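Local coordinates for methyltransferase-like protein (Saccharopolyspora spinosa, PDB 4PNE) that catalyses a [4+2] cycloaddition in spinosyn biosynthesis, using a fold like that of S-adenosylmethionine-dependent methyltransferases, at residues A76-T81 and A107-R112; A129-C134 and V144-V149; D150-P155 and P176-R181; Q225-L230 and F235-W240. One frame throughout, in Å; residues are numbered along the deposited sequence.

In the fold
The four contacts fasten helices and a ligand-binding loop around one seven-stranded sheet. Contacts 1 and 2 lie next to each other: Leu108 of helix 105-113 touches Cys134 of helix 125-138, and Ala107 and Ala111 touch Val144. Contacts 3 and 4 are also joined, since Asp177 and Ile180 of helix 176-186 reach Ser229, Leu230 and Phe235. Contact 4 is buried and almost wholly apolar, with one backbone hydrogen bond, whereas the other three are partly buried. Charge enters in contact 1, where a carboxylate stacks on a guanidinium. Contact 2 is a methyl group on an aromatic ring, and contact 3 adds polar recognition of S-adenosyl-L-homocysteine to packing of alanines, Met152 and the aliphatic part of Arg178.

Contact 1: A76-T81 and A107-R112; sequences AADRLT and ALRVAR
The guanidinium group of Arg109 lies flat against Asp78, whose CB sits 3.5 Å above the plane of the group and over its centre. The carboxylate continues this overlap, its plane only 6° from that of the guanidinium, so the two flat groups are stacked. Asp78 OD2 and Arg109 NH1 are 3.5 Å apart and form a salt bridge through charge alone, for the oxygen stands well out of the guanidinium plane and no N-H points at it. Directed bonds are made elsewhere: Arg109 NH2 pairs with Asp82 OD2, and Asp78 OD1 with Gln105 NE2, which together probably fix the rotation of both groups. Helices 73-88 and 105-113 meet here, in a Rossmann-like methyltransferase fold, with the short segments inclined at 62° and their axes 10.5 Å apart. Arg109 bridges the gap with its chain extended from CG to NE and CG anti to the backbone N (chi1 175°). Deeper in, CB of Thr81 points toward the second helix, and its CG2 lies 3.9 Å from Val110 CG2 and 4.1 Å from Arg109 CD. Helix 73-88 also borders the S-adenosyl-L-homocysteine site: Ala77 O is hydrogen-bonded to His61 NE2, while His61 ND1 binds the ligand, and the side chain of Thr81 touches the same histidine.

Contact 2: A129-C134 and V144-V149; sequences AIAADC and VDFSCV
Ala131 presents its methyl group squarely to the Phe146 ring, packing a helix on a strand within the beta-alpha-beta unit formed by strand 117-122, helix 125-138 and strand 144-148. CB of Ala131 stands 3.4 Å from the centroid of the Phe146 ring and only 9° off the ring normal, a CH-pi contact centred over the face. All six ring carbons are therefore at similar range from this one methyl, from 3.5 Å between Ala131 CB and Phe146 CG to 3.8 Å between Ala131 CB and Phe146 CZ. The first torsion of Phe146 places CG anti to the carbonyl carbon and beside the backbone N (chi1 -59°), and chi2 (-79°) turns the ring face to Ala131. With only a methyl between them, the helix backbone also comes near the ring: Ala132 N approaches Phe146 CD2 obliquely, at 3.7 Å. Phe146 also touches Cys101, in the loop beside Gly102 of the S-adenosyl-L-homocysteine site. Strand 144-148 forms an outer edge of the sheet and pairs in parallel with strand 117-122, through backbone bonds from Asp145 to Ile118 and Gly120 and from Ser147 to Gly120 and Thr122. Just past its end, Val149 touches the bound S-adenosyl-L-homocysteine. On the helix side of the ring, the backbone carbonyl oxygen of Ala131 comes within 3.4 Å of Phe146 CE2.

Contact 3: D150-P155 and P176-R181; sequences DAMSLP and PDRAIR. With SAH (S-adenosyl-L-homocysteine), chain C.
Met152 spans the space between helix 176-186 and the adenine of S-adenosyl-L-homocysteine, from an Asx turn within a type I turn that runs from Asp150 to Ser153. Its CB rests 3.8 Å from Arg178 CD, on the aliphatic part of an arginine whose charged end pairs with Glu175. CG comes next, anti to the carbonyl carbon (chi1 -73°), and packs 4.0 Å from Ala179 CB. The side chain also touches Ser174, and the bend about the CG-SD bond (chi3 -77°) carries CE away from the helix, to 3.8 Å from N6 of the adenine. Alongside, Ala151 CB lies 4.2 Å from Ala179 CB, so two small side chains let the turn lie close to the helix. The turn itself reads the adenine, as an acidic residue and the backbone N-H after it commonly do beyond the third strand of class I methyltransferase folds: Ala151 N donates to SAH N1 over 2.9 Å. Asp150 OD2 is hydrogen-bonded to Ser36 OG, while OD1 accepts from two donors. SAH N6 reaches Asp150 OD1 at 3.1 Å, and Met152 N reaches the same oxygen at 2.9 Å, from 44° above the carboxylate plane.

Contact 4: Q225-L230 and F235-W240; sequences QLLESL and FEILDW
Leu227 has CG anti to the carbonyl carbon (chi1 -79°), and Trp240 has CG anti to the backbone N (chi1 167°); these torsions bring Leu227 CD1 and the indole together, the two side chains crossing at about a right angle. The fit is tight, with Leu227 CD1 only 3.2 Å from Trp240 CE3, on the six-membered part of the indole. The other branch, Leu227 CD2, turns to Ile237 and lies 3.6 Å from its CG2. Ile237 CD1 settles between two turns of the helix, 3.8 Å from Leu227 CD2 and 3.9 Å from Leu230 CB. Helix 223-233 thus packs on strand 236-242, the outermost strand at this end of the sheet, whose strand order 3-2-1-4-5-7-6 is the signature of class I methyltransferases. A classic beta bulge at Leu238 and Asp239, both facing Thr296 of strand 290-298, shifts the alternation so that Ile237 and Trp240, three residues apart, both point at the helix. Where helix gives way to strand, Phe235 N donates to Leu230 O over 3.1 Å, at an N-H...O angle of 151°. The same oxygen lies in the plane of the Phe235 ring at its edge, 3.5 Å from Phe235 CD2. Beyond it the ring reaches Ile180 and Leu184 of helix 176-186, and Leu193 of strand 191-200.

Contact 1: A76-T81 and A107-R112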
loop_
_atom_site.group_PDB
_atom_site.type_symbol
_atom_site.label_atom_id
_atom_site.label_comp_id
_atom_site.label_asym_id
_atom_site.label_seq_id
_atom_site.Cartn_x
_atom_site.Cartn_y
_atom_site.Cartn_z
ATOM N N ALA A 76 -6.622 -13.412 -0.811
ATOM C CA ALA A 76 -7.091 -12.386 -1.741
ATOM C C ALA A 76 -6.105 -11.215 -1.826
ATOM O O ALA A 76 -5.888 -10.642 -2.903
ATOM C CB ALA A 76 -8.456 -11.883 -1.331
ATOM N N ALA A 77 -5.467 -10.890 -0.713
ATOM C CA ALA A 77 -4.414 -9.887 -0.730
ATOM C C ALA A 77 -3.239 -10.359 -1.580
ATOM O O ALA A 77 -2.639 -9.576 -2.327
ATOM C CB ALA A 77 -3.955 -9.554 0.685
ATOM N N ASP A 78 -2.931 -11.654 -1.535
ATOM C CA ASP A 78 -1.834 -12.171 -2.362
ATOM C C ASP A 78 -2.207 -12.061 -3.856
ATOM O O ASP A 78 -1.350 -11.845 -4.711
ATOM C CB ASP A 78 -1.497 -13.620 -2.000
ATOM C CG ASP A 78 -0.689 -13.752 -0.711
ATOM O OD1 ASP A 78 -0.099 -12.748 -0.243
ATOM O OD2 ASP A 78 -0.655 -14.883 -0.170
ATOM N N ARG A 79 -3.492 -12.214 -4.179
ATOM C CA ARG A 79 -3.943 -12.081 -5.557
ATOM C C ARG A 79 -3.718 -10.657 -6.031
ATOM O O ARG A 79 -3.282 -10.426 -7.170
ATOM C CB ARG A 79 -5.418 -12.463 -5.659
ATOM C CG ARG A 79 -6.029 -12.288 -7.019
ATOM C CD ARG A 79 -5.355 -13.154 -8.035
ATOM N NE ARG A 79 -6.060 -13.056 -9.313
ATOM C CZ ARG A 79 -5.482 -12.997 -10.509
ATOM N NH1 ARG A 79 -4.156 -13.034 -10.634
ATOM N NH2 ARG A 79 -6.246 -12.906 -11.593
ATOM N N LEU A 80 -4.030 -9.695 -5.188
ATOM C CA LEU A 80 -3.821 -8.308 -5.549
ATOM C C LEU A 80 -2.341 -8.068 -5.796
ATOM O O LEU A 80 -1.949 -7.465 -6.799
ATOM C CB LEU A 80 -4.360 -7.376 -4.486
ATOM C CG LEU A 80 -4.211 -5.903 -4.891
ATOM C CD1 LEU A 80 -5.049 -5.542 -6.142
ATOM C CD2 LEU A 80 -4.620 -5.010 -3.784
ATOM N N THR A 81 -1.505 -8.557 -4.908
ATOM C CA THR A 81 -0.063 -8.429 -5.097
ATOM C C THR A 81 0.372 -8.954 -6.463
ATOM O O THR A 81 1.156 -8.296 -7.179
ATOM C CB THR A 81 0.696 -9.165 -3.972
ATOM O OG1 THR A 81 0.469 -8.479 -2.736
ATOM C CG2 THR A 81 2.224 -9.198 -4.219
ATOM N N ALA A 107 6.544 -7.656 -1.145
ATOM C CA ALA A 107 7.854 -7.663 -1.794
ATOM C C ALA A 107 8.487 -9.053 -1.756
ATOM O O ALA A 107 9.053 -9.508 -2.728
ATOM C CB ALA A 107 8.770 -6.670 -1.158
ATOM N N LEU A 108 8.413 -9.712 -0.608
ATOM C CA LEU A 108 9.009 -11.022 -0.472
ATOM C C LEU A 108 8.257 -12.063 -1.260
ATOM O O LEU A 108 8.855 -13.012 -1.734
ATOM C CB LEU A 108 9.084 -11.421 1.017
ATOM C CG LEU A 108 10.107 -10.585 1.773
ATOM C CD1 LEU A 108 9.899 -10.631 3.272
ATOM C CD2 LEU A 108 11.527 -11.004 1.423
ATOM N N ARG A 109 6.947 -11.893 -1.428
ATOM C CA ARG A 109 6.187 -12.815 -2.263
ATOM C C ARG A 109 6.669 -12.786 -3.708
ATOM O O ARG A 109 6.859 -13.842 -4.356
ATOM C CB ARG A 109 4.690 -12.485 -2.206
ATOM C CG ARG A 109 3.831 -13.329 -3.136
ATOM C CD ARG A 109 2.341 -13.074 -2.893
ATOM N NE ARG A 109 1.572 -13.814 -3.871
ATOM C CZ ARG A 109 1.272 -15.103 -3.747
ATOM N NH1 ARG A 109 1.617 -15.776 -2.646
ATOM N NH2 ARG A 109 0.575 -15.702 -4.698
ATOM N N VAL A 110 6.872 -11.586 -4.207
ATOM C CA VAL A 110 7.306 -11.369 -5.586
ATOM C C VAL A 110 8.770 -11.781 -5.751
ATOM O O VAL A 110 9.116 -12.387 -6.744
ATOM C CB VAL A 110 7.080 -9.891 -5.995
ATOM C CG1 VAL A 110 7.640 -9.607 -7.378
ATOM C CG2 VAL A 110 5.628 -9.566 -6.011
ATOM N N ALA A 111 9.597 -11.511 -4.741
ATOM C CA ALA A 111 11.011 -11.829 -4.817
ATOM C C ALA A 111 11.240 -13.338 -4.813
ATOM O O ALA A 111 12.265 -13.808 -5.282
ATOM C CB ALA A 111 11.754 -11.187 -3.688
ATOM N N ARG A 112 10.304 -14.115 -4.278
ATOM C CA ARG A 112 10.532 -15.568 -4.259
ATOM C C ARG A 112 10.746 -16.108 -5.682
ATOM O O ARG A 112 11.603 -16.971 -5.887
ATOM C CB ARG A 112 9.361 -16.287 -3.566
ATOM C CG ARG A 112 9.659 -17.732 -3.221
ATOM C CD ARG A 112 8.392 -18.517 -2.927
ATOM N NE ARG A 112 7.556 -18.665 -4.111
ATOM C CZ ARG A 112 6.351 -19.221 -4.119
ATOM N NH1 ARG A 112 5.816 -19.681 -2.991
ATOM N NH2 ARG A 112 5.680 -19.308 -5.260
#

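Contact 2: A129-C134 and V144-V149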
loop_
_atom_site.group_PDB
_atom_site.type_symbol
_atom_site.label_atom_id
_atom_site.label_comp_id
_atom_site.label_asym_id
_atom_site.label_seq_id
_atom_site.Cartn_x
_atom_site.Cartn_y
_atom_site.Cartn_z
ATOM N N ALA A 129 12.414 -3.478 10.650
ATOM C CA ALA A 129 12.999 -4.582 11.377
ATOM C C ALA A 129 12.336 -5.928 11.080
ATOM O O ALA A 129 13.016 -6.927 10.878
ATOM C CB ALA A 129 12.939 -4.292 12.889
ATOM N N ILE A 130 11.005 -5.952 11.029
ATOM C CA ILE A 130 10.272 -7.182 10.734
ATOM C C ILE A 130 10.558 -7.642 9.306
ATOM O O ILE A 130 10.774 -8.841 9.048
ATOM C CB ILE A 130 8.730 -6.998 10.952
ATOM C CG1 ILE A 130 8.416 -6.856 12.448
ATOM C CG2 ILE A 130 7.940 -8.153 10.320
ATOM C CD1 ILE A 130 6.979 -6.584 12.759
ATOM N N ALA A 131 10.517 -6.704 8.371
ATOM C CA ALA A 131 10.744 -6.994 6.970
ATOM C C ALA A 131 12.143 -7.589 6.756
ATOM O O ALA A 131 12.323 -8.589 6.049
ATOM C CB ALA A 131 10.578 -5.734 6.147
ATOM N N ALA A 132 13.139 -6.960 7.353
ATOM C CA ALA A 132 14.522 -7.448 7.191
ATOM C C ALA A 132 14.696 -8.850 7.802
ATOM O O ALA A 132 15.374 -9.705 7.234
ATOM C CB ALA A 132 15.507 -6.456 7.786
ATOM N N ASP A 133 14.090 -9.104 8.962
ATOM C CA ASP A 133 14.158 -10.433 9.564
ATOM C C ASP A 133 13.486 -11.487 8.711
ATOM O O ASP A 133 13.962 -12.591 8.609
ATOM C CB ASP A 133 13.471 -10.450 10.929
ATOM C CG ASP A 133 14.361 -10.004 12.059
ATOM O OD1 ASP A 133 15.528 -9.622 11.823
ATOM O OD2 ASP A 133 13.857 -10.026 13.210
ATOM N N CYS A 134 12.329 -11.144 8.157
ATOM C CA CYS A 134 11.594 -12.046 7.268
ATOM C C CYS A 134 12.431 -12.375 6.027
ATOM O O CYS A 134 12.452 -13.514 5.571
ATOM C CB CYS A 134 10.288 -11.418 6.848
ATOM S SG CYS A 134 9.024 -11.469 8.086
ATOM N N VAL A 144 15.948 -8.569 -1.772
ATOM C CA VAL A 144 15.124 -7.532 -1.180
ATOM C C VAL A 144 15.831 -6.926 0.007
ATOM O O VAL A 144 16.353 -7.664 0.854
ATOM C CB VAL A 144 13.750 -8.105 -0.735
ATOM C CG1 VAL A 144 12.792 -6.989 -0.392
ATOM C CG2 VAL A 144 13.166 -8.994 -1.822
ATOM N N ASP A 145 15.850 -5.603 0.085
ATOM C CA ASP A 145 16.287 -4.931 1.303
ATOM C C ASP A 145 15.332 -3.791 1.667
ATOM O O ASP A 145 14.583 -3.244 0.841
ATOM C CB ASP A 145 17.707 -4.407 1.174
ATOM C CG ASP A 145 17.784 -3.200 0.330
ATOM O OD1 ASP A 145 17.263 -3.254 -0.801
ATOM O OD2 ASP A 145 18.361 -2.194 0.793
ATOM N N PHE A 146 15.349 -3.458 2.943
ATOM C CA PHE A 146 14.396 -2.557 3.533
ATOM C C PHE A 146 15.077 -1.462 4.293
ATOM O O PHE A 146 16.068 -1.714 4.982
ATOM C CB PHE A 146 13.481 -3.335 4.465
ATOM C CG PHE A 146 12.742 -4.422 3.784
ATOM C CD1 PHE A 146 11.614 -4.146 3.035
ATOM C CD2 PHE A 146 13.177 -5.737 3.848
ATOM C CE1 PHE A 146 10.938 -5.141 2.391
ATOM C CE2 PHE A 146 12.487 -6.729 3.197
ATOM C CZ PHE A 146 11.362 -6.428 2.472
ATOM N N SER A 147 14.523 -0.257 4.185
ATOM C CA SER A 147 15.025 0.902 4.879
ATOM C C SER A 147 13.955 1.867 5.327
ATOM O O SER A 147 12.840 1.904 4.769
ATOM C CB SER A 147 16.037 1.651 4.008
ATOM O OG SER A 147 15.473 2.012 2.781
ATOM N N CYS A 148 14.304 2.660 6.328
ATOM C CA CYS A 148 13.430 3.688 6.854
ATOM C C CYS A 148 13.681 4.979 6.106
ATOM O O CYS A 148 14.620 5.709 6.420
ATOM C CB CYS A 148 13.665 3.901 8.346
ATOM S SG CYS A 148 12.381 4.889 9.142
ATOM N N VAL A 149 12.802 5.249 5.147
ATOM C CA VAL A 149 12.951 6.317 4.179
ATOM C C VAL A 149 11.585 6.952 3.961
ATOM O O VAL A 149 10.582 6.248 3.813
ATOM C CB VAL A 149 13.516 5.785 2.836
ATOM C CG1 VAL A 149 13.450 6.835 1.730
ATOM C CG2 VAL A 149 14.926 5.291 3.005
#

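Contact 3: D150-P155 and P176-R181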
loop_
_atom_site.group_PDB
_atom_site.type_symbol
_atom_site.label_atom_id
_atom_site.label_comp_id
_atom_site.label_asym_id
_atom_site.label_seq_id
_atom_site.Cartn_x
_atom_site.Cartn_y
_atom_site.Cartn_z
ATOM N N ASP A 150 11.558 8.282 3.948
ATOM C CA ASP A 150 10.371 9.070 3.648
ATOM C C ASP A 150 10.235 9.282 2.140
ATOM O O ASP A 150 11.092 9.884 1.520
ATOM C CB ASP A 150 10.471 10.426 4.365
ATOM C CG ASP A 150 9.182 11.240 4.300
ATOM O OD1 ASP A 150 8.327 11.028 3.413
ATOM O OD2 ASP A 150 9.048 12.131 5.161
ATOM N N ALA A 151 9.139 8.829 1.556
ATOM C CA ALA A 151 8.943 8.897 0.120
ATOM C C ALA A 151 8.839 10.325 -0.379
ATOM O O ALA A 151 9.005 10.556 -1.564
ATOM C CB ALA A 151 7.687 8.093 -0.277
ATOM N N MET A 152 8.582 11.277 0.512
ATOM C CA MET A 152 8.498 12.671 0.088
ATOM C C MET A 152 9.894 13.257 -0.099
ATOM O O MET A 152 10.035 14.383 -0.614
ATOM C CB MET A 152 7.677 13.485 1.081
ATOM C CG MET A 152 6.196 13.150 0.960
ATOM S SD MET A 152 5.117 13.948 2.141
ATOM C CE MET A 152 5.463 12.960 3.595
ATOM N N SER A 153 10.918 12.489 0.293
ATOM C CA SER A 153 12.309 12.887 0.075
ATOM C C SER A 153 13.229 11.687 -0.092
ATOM O O SER A 153 13.869 11.243 0.847
ATOM C CB SER A 153 12.805 13.738 1.232
ATOM O OG SER A 153 14.096 14.221 0.915
ATOM N N LEU A 154 13.359 11.217 -1.318
ATOM C CA LEU A 154 14.066 9.981 -1.580
ATOM C C LEU A 154 15.555 10.235 -1.708
ATOM O O LEU A 154 15.949 11.185 -2.385
ATOM C CB LEU A 154 13.537 9.343 -2.861
ATOM C CG LEU A 154 12.078 8.897 -2.829
ATOM C CD1 LEU A 154 11.711 8.376 -4.230
ATOM C CD2 LEU A 154 11.839 7.839 -1.790
ATOM N N PRO A 155 16.380 9.362 -1.099
ATOM C CA PRO A 155 17.839 9.576 -1.149
ATOM C C PRO A 155 18.469 9.161 -2.483
ATOM O O PRO A 155 19.657 9.396 -2.707
ATOM C CB PRO A 155 18.346 8.690 -0.017
ATOM C CG PRO A 155 17.362 7.572 0.041
ATOM C CD PRO A 155 16.028 8.232 -0.216
ATOM N N PRO A 176 1.058 14.080 -0.863
ATOM C CA PRO A 176 1.197 12.977 -1.827
ATOM C C PRO A 176 1.789 13.441 -3.140
ATOM O O PRO A 176 2.452 12.663 -3.801
ATOM C CB PRO A 176 -0.232 12.496 -2.049
ATOM C CG PRO A 176 -1.023 13.010 -0.918
ATOM C CD PRO A 176 -0.314 14.213 -0.348
ATOM N N ASP A 177 1.531 14.684 -3.524
ATOM C CA ASP A 177 2.012 15.158 -4.812
ATOM C C ASP A 177 3.516 15.220 -4.809
ATOM O O ASP A 177 4.136 15.032 -5.831
ATOM C CB ASP A 177 1.419 16.525 -5.146
ATOM C CG ASP A 177 -0.084 16.473 -5.330
ATOM O OD1 ASP A 177 -0.551 15.926 -6.362
ATOM O OD2 ASP A 177 -0.808 16.982 -4.442
ATOM N N ARG A 178 4.080 15.538 -3.654
ATOM C CA ARG A 178 5.516 15.603 -3.470
ATOM C C ARG A 178 6.132 14.226 -3.622
ATOM O O ARG A 178 7.130 14.065 -4.290
ATOM C CB ARG A 178 5.851 16.154 -2.095
ATOM C CG ARG A 178 7.317 16.307 -1.826
ATOM C CD ARG A 178 7.545 16.935 -0.463
ATOM N NE ARG A 178 6.920 18.248 -0.356
ATOM C CZ ARG A 178 7.481 19.378 -0.772
ATOM N NH1 ARG A 178 8.686 19.363 -1.336
ATOM N NH2 ARG A 178 6.831 20.526 -0.630
ATOM N N ALA A 179 5.519 13.226 -3.001
ATOM C CA ALA A 179 5.994 11.854 -3.161
ATOM C C ALA A 179 5.871 11.383 -4.619
ATOM O O ALA A 179 6.733 10.676 -5.158
ATOM C CB ALA A 179 5.232 10.937 -2.258
ATOM N N ILE A 180 4.774 11.743 -5.268
ATOM C CA ILE A 180 4.590 11.342 -6.650
ATOM C C ILE A 180 5.702 11.923 -7.551
ATOM O O ILE A 180 6.251 11.221 -8.403
ATOM C CB ILE A 180 3.207 11.775 -7.146
ATOM C CG1 ILE A 180 2.120 10.880 -6.518
ATOM C CG2 ILE A 180 3.141 11.700 -8.671
ATOM C CD1 ILE A 180 0.748 11.405 -6.728
ATOM N N ARG A 181 6.041 13.195 -7.363
ATOM C CA ARG A 181 7.130 13.795 -8.120
ATOM C C ARG A 181 8.479 13.112 -7.807
ATOM O O ARG A 181 9.313 12.978 -8.696
ATOM C CB ARG A 181 7.212 15.296 -7.848
ATOM C CG ARG A 181 6.013 16.028 -8.391
ATOM C CD ARG A 181 6.194 17.535 -8.406
ATOM N NE ARG A 181 6.378 18.071 -7.064
ATOM C CZ ARG A 181 5.397 18.454 -6.245
ATOM N NH1 ARG A 181 4.123 18.349 -6.599
ATOM N NH2 ARG A 181 5.699 18.926 -5.042
HETATM N N SAH C . 2.496 -1.645 0.513
HETATM C CA SAH C . 2.357 -2.400 1.762
HETATM C CB SAH C . 1.913 -1.562 2.957
HETATM C CG SAH C . 0.775 -0.588 2.774
HETATM S SD SAH C . 0.306 0.148 4.347
HETATM C C SAH C . 1.405 -3.544 1.547
HETATM O O SAH C . 1.376 -4.460 2.350
HETATM O OXT SAH C . 0.732 -3.586 0.514
HETATM C "C5'" SAH C . 1.013 1.790 4.059
HETATM C "C4'" SAH C . 2.534 1.821 4.097
HETATM O "O4'" SAH C . 2.995 3.086 3.639
HETATM C "C3'" SAH C . 3.127 1.651 5.485
HETATM O "O3'" SAH C . 4.183 0.719 5.343
HETATM C "C2'" SAH C . 3.621 3.042 5.846
HETATM O "O2'" SAH C . 4.692 3.124 6.785
HETATM C "C1'" SAH C . 4.018 3.571 4.469
HETATM N N9 SAH C . 4.133 5.042 4.435
HETATM C C8 SAH C . 3.277 6.002 4.867
HETATM N N7 SAH C . 3.826 7.223 4.671
HETATM C C5 SAH C . 5.044 7.038 4.127
HETATM C C6 SAH C . 6.043 7.907 3.741
HETATM N N6 SAH C . 5.903 9.220 3.851
HETATM N N1 SAH C . 7.173 7.412 3.196
HETATM C C2 SAH C . 7.358 6.054 3.043
HETATM N N3 SAH C . 6.397 5.181 3.466
HETATM C C4 SAH C . 5.246 5.677 3.972
#

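Contact 4: Q225-L230 and F235-W240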
loop_
_atom_site.group_PDB
_atom_site.type_symbol
_atom_site.label_atom_id
_atom_site.label_comp_id
_atom_site.label_asym_id
_atom_site.label_seq_id
_atom_site.Cartn_x
_atom_site.Cartn_y
_atom_site.Cartn_z
ATOM N N GLN A 225 -9.142 11.585 -8.988
ATOM C CA GLN A 225 -8.287 12.623 -8.382
ATOM C C GLN A 225 -6.845 12.139 -8.280
ATOM O O GLN A 225 -5.897 12.888 -8.497
ATOM C CB GLN A 225 -8.825 13.020 -7.009
ATOM C CG GLN A 225 -10.104 13.841 -7.138
ATOM C CD GLN A 225 -10.803 14.106 -5.821
ATOM O OE1 GLN A 225 -10.905 13.243 -4.948
ATOM N NE2 GLN A 225 -11.328 15.305 -5.685
ATOM N N LEU A 226 -6.697 10.869 -7.930
ATOM C CA LEU A 226 -5.394 10.218 -7.934
ATOM C C LEU A 226 -4.769 10.252 -9.340
ATOM O O LEU A 226 -3.593 10.562 -9.504
ATOM C CB LEU A 226 -5.510 8.763 -7.460
ATOM C CG LEU A 226 -5.011 8.395 -6.081
ATOM C CD1 LEU A 226 -5.316 6.918 -5.847
ATOM C CD2 LEU A 226 -3.520 8.639 -6.003
ATOM N N LEU A 227 -5.575 9.920 -10.351
ATOM C CA LEU A 227 -5.109 9.935 -11.732
ATOM C C LEU A 227 -4.627 11.299 -12.129
ATOM O O LEU A 227 -3.563 11.450 -12.726
ATOM C CB LEU A 227 -6.196 9.511 -12.707
ATOM C CG LEU A 227 -6.437 8.020 -12.793
ATOM C CD1 LEU A 227 -7.739 7.809 -13.509
ATOM C CD2 LEU A 227 -5.298 7.331 -13.510
ATOM N N GLU A 228 -5.400 12.315 -11.773
ATOM C CA GLU A 228 -5.052 13.660 -12.149
ATOM C C GLU A 228 -3.757 14.145 -11.454
ATOM O O GLU A 228 -2.930 14.820 -12.063
ATOM C CB GLU A 228 -6.223 14.587 -11.873
ATOM C CG GLU A 228 -6.036 15.960 -12.460
ATOM C CD GLU A 228 -5.600 15.948 -13.936
ATOM O OE1 GLU A 228 -6.076 15.081 -14.706
ATOM O OE2 GLU A 228 -4.782 16.815 -14.318
ATOM N N SER A 229 -3.547 13.787 -10.185
ATOM C CA SER A 229 -2.269 14.056 -9.543
ATOM C C SER A 229 -1.087 13.359 -10.225
ATOM O O SER A 229 -0.016 13.937 -10.372
ATOM C CB SER A 229 -2.354 13.649 -8.071
ATOM O OG SER A 229 -3.117 14.625 -7.352
ATOM N N LEU A 230 -1.262 12.104 -10.626
ATOM C CA LEU A 230 -0.192 11.389 -11.330
ATOM C C LEU A 230 0.150 12.055 -12.653
ATOM O O LEU A 230 1.327 12.289 -12.947
ATOM C CB LEU A 230 -0.603 9.945 -11.576
ATOM C CG LEU A 230 -0.715 9.031 -10.352
ATOM C CD1 LEU A 230 -1.366 7.720 -10.743
ATOM C CD2 LEU A 230 0.666 8.766 -9.765
ATOM N N PHE A 235 3.493 11.830 -15.155
ATOM C CA PHE A 235 3.298 10.451 -15.568
ATOM C C PHE A 235 2.375 10.348 -16.780
ATOM O O PHE A 235 1.440 11.149 -16.907
ATOM C CB PHE A 235 2.703 9.638 -14.439
ATOM C CG PHE A 235 3.701 9.222 -13.405
ATOM C CD1 PHE A 235 4.459 8.083 -13.582
ATOM C CD2 PHE A 235 3.852 9.944 -12.239
ATOM C CE1 PHE A 235 5.366 7.693 -12.626
ATOM C CE2 PHE A 235 4.765 9.540 -11.278
ATOM C CZ PHE A 235 5.504 8.423 -11.473
ATOM N N GLU A 236 2.647 9.379 -17.649
ATOM C CA GLU A 236 1.655 8.863 -18.605
ATOM C C GLU A 236 0.804 7.789 -17.936
ATOM O O GLU A 236 1.333 6.844 -17.367
ATOM C CB GLU A 236 2.311 8.222 -19.828
ATOM C CG GLU A 236 3.312 9.041 -20.550
ATOM C CD GLU A 236 3.992 8.229 -21.641
ATOM O OE1 GLU A 236 3.547 7.078 -21.893
ATOM O OE2 GLU A 236 4.972 8.729 -22.223
ATOM N N ILE A 237 -0.506 7.898 -18.025
ATOM C CA ILE A 237 -1.355 6.861 -17.498
ATOM C C ILE A 237 -1.481 5.756 -18.518
ATOM O O ILE A 237 -1.884 6.000 -19.678
ATOM C CB ILE A 237 -2.750 7.399 -17.139
ATOM C CG1 ILE A 237 -2.647 8.635 -16.237
ATOM C CG2 ILE A 237 -3.576 6.314 -16.502
ATOM C CD1 ILE A 237 -1.924 8.391 -14.931
ATOM N N LEU A 238 -1.100 4.554 -18.120
ATOM C CA LEU A 238 -1.204 3.395 -18.988
ATOM C C LEU A 238 -2.560 2.727 -18.812
ATOM O O LEU A 238 -3.182 2.285 -19.795
ATOM C CB LEU A 238 -0.087 2.398 -18.717
ATOM C CG LEU A 238 1.338 2.885 -18.999
ATOM C CD1 LEU A 238 2.351 1.914 -18.436
ATOM C CD2 LEU A 238 1.561 3.132 -20.486
ATOM N N ASP A 239 -3.057 2.701 -17.579
ATOM C CA ASP A 239 -4.283 1.963 -17.304
ATOM C C ASP A 239 -4.860 2.353 -15.960
ATOM O O ASP A 239 -4.135 2.611 -15.012
ATOM C CB ASP A 239 -3.979 0.465 -17.330
ATOM C CG ASP A 239 -5.210 -0.391 -17.529
ATOM O OD1 ASP A 239 -6.171 0.081 -18.172
ATOM O OD2 ASP A 239 -5.204 -1.547 -17.057
ATOM N N TRP A 240 -6.177 2.374 -15.889
ATOM C CA TRP A 240 -6.931 2.429 -14.644
ATOM C C TRP A 240 -7.944 1.303 -14.698
ATOM O O TRP A 240 -8.646 1.139 -15.699
ATOM C CB TRP A 240 -7.645 3.773 -14.486
ATOM C CG TRP A 240 -8.734 3.932 -13.388
ATOM C CD1 TRP A 240 -8.870 3.219 -12.231
ATOM C CD2 TRP A 240 -9.811 4.877 -13.393
ATOM N NE1 TRP A 240 -9.961 3.670 -11.515
ATOM C CE2 TRP A 240 -10.558 4.686 -12.214
ATOM C CE3 TRP A 240 -10.210 5.877 -14.281
ATOM C CZ2 TRP A 240 -11.688 5.466 -11.901
ATOM C CZ3 TRP A 240 -11.327 6.651 -13.964
ATOM C CH2 TRP A 240 -12.056 6.430 -12.788
#